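Local coordinates for protein tyrosinase (Burkholderia thailandensis, PDB 5ZRD) that probably oxidises monophenols to catechols and on to quinones with oxygen bound at a pair of copper ions, at residues S260-S265 with D341-Y346. Sequence-based numbering, arbitrary orientation.
Sequences SVWNSS and DIIRNY
V261 and Y346 mark the nearest backbone approach, their CA atoms 8.7 Å apart, where helix 256-265 faces a type II beta turn running from I343 to Y346; at that separation side chains must bridge the gap, and the tyrosine reaches the helix backbone itself. Y346 does most of the reaching: with CG anti to its backbone N (chi1 -154°), the ring projects at the helix and ends against the helix backbone at V261 and W262. There its OH lies 3.1 Å from W262 CA and 3.5 Å from W262 CE3, resting in the corner formed by CA, CB and that edge atom of the six-membered ring. The two aromatic side chains cross nearly perpendicularly and meet obliquely, so the evidence is for van der Waals packing rather than a ring stack. W262 N is also near the hydroxyl, but at too poor an angle for a hydrogen bond. V261 adds an aliphatic surface through CG1, 4.3 Å from Y346 CZ, the two side chains running antiparallel alongside one another. I343, at the start of the turn, brings CD1 to 4.5 Å from W262 CZ3, a looser apolar touch. The polar link is indirect. One water, in the plane of the tyrosine ring at its edge, sits 2.8 Å from Y346 OH and donates to S265 OG at 2.7 Å; chi1 of 59° places that OG beside V261 O, the helix carbonyl. T251, which touches the Y346 side chain, holds I343 N through its OG1, while N345 ND2 bonds D483 of the second subunit, so the contact lies beside a subunit interface and away from the copper ions. Chemically, the buried phenol rests its OH and CZ end on V261 and W262, while the water is a polar partner for the hydroxyl.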
loop_
_atom_site.group_PDB
_atom_site.type_symbol
_atom_site.label_atom_id
_atom_site.label_comp_id
_atom_site.label_asym_id
_atom_site.label_seq_id
_atom_site.Cartn_x
_atom_site.Cartn_y
_atom_site.Cartn_z
ATOM N N SER A 260 33.232 -0.688 -10.887
ATOM C CA SER A 260 33.059 0.746 -11.121
ATOM C C SER A 260 33.600 1.544 -9.925
ATOM O O SER A 260 34.389 2.538 -10.107
ATOM C CB SER A 260 31.626 1.080 -11.428
ATOM O OG SER A 260 31.404 2.478 -11.389
ATOM N N VAL A 261 33.218 1.106 -8.729
ATOM C CA VAL A 261 33.610 1.817 -7.521
ATOM C C VAL A 261 35.128 1.645 -7.309
ATOM O O VAL A 261 35.859 2.614 -6.955
ATOM C CB VAL A 261 32.772 1.392 -6.292
ATOM C CG1 VAL A 261 33.226 2.089 -5.010
ATOM C CG2 VAL A 261 31.291 1.664 -6.517
ATOM N N TRP A 262 35.623 0.443 -7.542
ATOM C CA TRP A 262 37.073 0.206 -7.504
ATOM C C TRP A 262 37.786 1.163 -8.475
ATOM O O TRP A 262 38.824 1.756 -8.145
ATOM C CB TRP A 262 37.400 -1.259 -7.834
ATOM C CG TRP A 262 38.857 -1.601 -7.709
ATOM C CD1 TRP A 262 39.826 -1.454 -8.668
ATOM C CD2 TRP A 262 39.511 -2.171 -6.568
ATOM N NE1 TRP A 262 41.033 -1.868 -8.190
ATOM C CE2 TRP A 262 40.867 -2.333 -6.911
ATOM C CE3 TRP A 262 39.077 -2.577 -5.306
ATOM C CZ2 TRP A 262 41.807 -2.854 -6.017
ATOM C CZ3 TRP A 262 40.006 -3.083 -4.419
ATOM C CH2 TRP A 262 41.348 -3.231 -4.776
ATOM N N ASN A 263 37.262 1.281 -9.687
ATOM C CA ASN A 263 37.874 2.146 -10.692
ATOM C C ASN A 263 37.779 3.630 -10.280
ATOM O O ASN A 263 38.554 4.453 -10.781
ATOM C CB ASN A 263 37.249 1.873 -12.059
ATOM C CG ASN A 263 37.721 0.566 -12.670
ATOM O OD1 ASN A 263 38.752 0.013 -12.279
ATOM N ND2 ASN A 263 37.008 0.080 -13.670
ATOM N N SER A 264 36.832 4.015 -9.414
ATOM C CA SER A 264 36.749 5.430 -8.996
ATOM C C SER A 264 37.705 5.708 -7.822
ATOM O O SER A 264 37.895 6.855 -7.516
ATOM C CB SER A 264 35.329 5.866 -8.650
ATOM O OG SER A 264 34.448 5.844 -9.783
ATOM N N SER A 265 38.325 4.691 -7.208
ATOM C CA SER A 265 39.069 4.836 -5.942
ATOM C C SER A 265 40.477 4.235 -6.031
ATOM O O SER A 265 41.153 4.181 -5.016
ATOM C CB SER A 265 38.295 4.206 -4.785
ATOM O OG SER A 265 38.040 2.809 -4.986
ATOM N N ASP A 341 37.235 -14.658 -1.604
ATOM C CA ASP A 341 36.870 -13.753 -0.554
ATOM C C ASP A 341 36.105 -12.614 -1.228
ATOM O O ASP A 341 36.261 -12.355 -2.402
ATOM C CB ASP A 341 38.130 -13.255 0.166
ATOM C CG ASP A 341 39.197 -12.752 -0.804
ATOM O OD1 ASP A 341 39.981 -13.569 -1.338
ATOM O OD2 ASP A 341 39.257 -11.545 -1.048
ATOM N N ILE A 342 35.287 -11.960 -0.428
ATOM C CA ILE A 342 34.460 -10.875 -0.789
ATOM C C ILE A 342 34.704 -9.760 0.222
ATOM O O ILE A 342 34.755 -10.015 1.402
ATOM C CB ILE A 342 33.007 -11.383 -0.809
ATOM C CG1 ILE A 342 32.844 -12.344 -1.991
ATOM C CG2 ILE A 342 31.985 -10.248 -0.834
ATOM C CD1 ILE A 342 31.434 -12.662 -2.340
ATOM N N ILE A 343 34.913 -8.534 -0.241
ATOM C CA ILE A 343 35.087 -7.406 0.677
ATOM C C ILE A 343 33.752 -7.066 1.316
ATOM O O ILE A 343 32.848 -6.634 0.619
ATOM C CB ILE A 343 35.643 -6.199 -0.081
ATOM C CG1 ILE A 343 37.066 -6.480 -0.562
ATOM C CG2 ILE A 343 35.534 -4.936 0.752
ATOM C CD1 ILE A 343 37.459 -5.660 -1.776
ATOM N N ARG A 344 33.641 -7.243 2.626
ATOM C CA ARG A 344 32.373 -7.017 3.320
ATOM C C ARG A 344 31.884 -5.584 3.051
ATOM O O ARG A 344 32.589 -4.616 3.247
ATOM C CB ARG A 344 32.515 -7.273 4.828
ATOM C CG ARG A 344 31.837 -8.543 5.335
ATOM C CD ARG A 344 32.586 -9.837 5.005
ATOM N NE ARG A 344 33.701 -10.165 5.908
ATOM C CZ ARG A 344 33.929 -11.365 6.463
ATOM N NH1 ARG A 344 35.035 -11.573 7.165
ATOM N NH2 ARG A 344 33.063 -12.352 6.308
ATOM N N ASN A 345 30.671 -5.480 2.573
ATOM C CA ASN A 345 29.916 -4.228 2.466
ATOM C C ASN A 345 30.437 -3.346 1.331
ATOM O O ASN A 345 30.055 -2.156 1.281
ATOM C CB ASN A 345 29.858 -3.463 3.788
ATOM C CG ASN A 345 28.918 -4.108 4.797
ATOM O OD1 ASN A 345 27.809 -4.471 4.452
ATOM N ND2 ASN A 345 29.322 -4.214 6.053
ATOM N N TYR A 346 31.282 -3.904 0.457
ATOM C CA TYR A 346 31.686 -3.228 -0.756
ATOM C C TYR A 346 30.488 -3.139 -1.711
ATOM O O TYR A 346 29.692 -4.035 -1.778
ATOM C CB TYR A 346 32.851 -3.946 -1.441
ATOM C CG TYR A 346 33.720 -3.062 -2.303
ATOM C CD1 TYR A 346 34.641 -2.214 -1.735
ATOM C CD2 TYR A 346 33.677 -3.108 -3.698
ATOM C CE1 TYR A 346 35.494 -1.434 -2.504
ATOM C CE2 TYR A 346 34.488 -2.297 -4.485
ATOM C CZ TYR A 346 35.396 -1.441 -3.875
ATOM O OH TYR A 346 36.258 -0.656 -4.592
HETATM O O HOH W 1 38.098 0.818 -3.148
#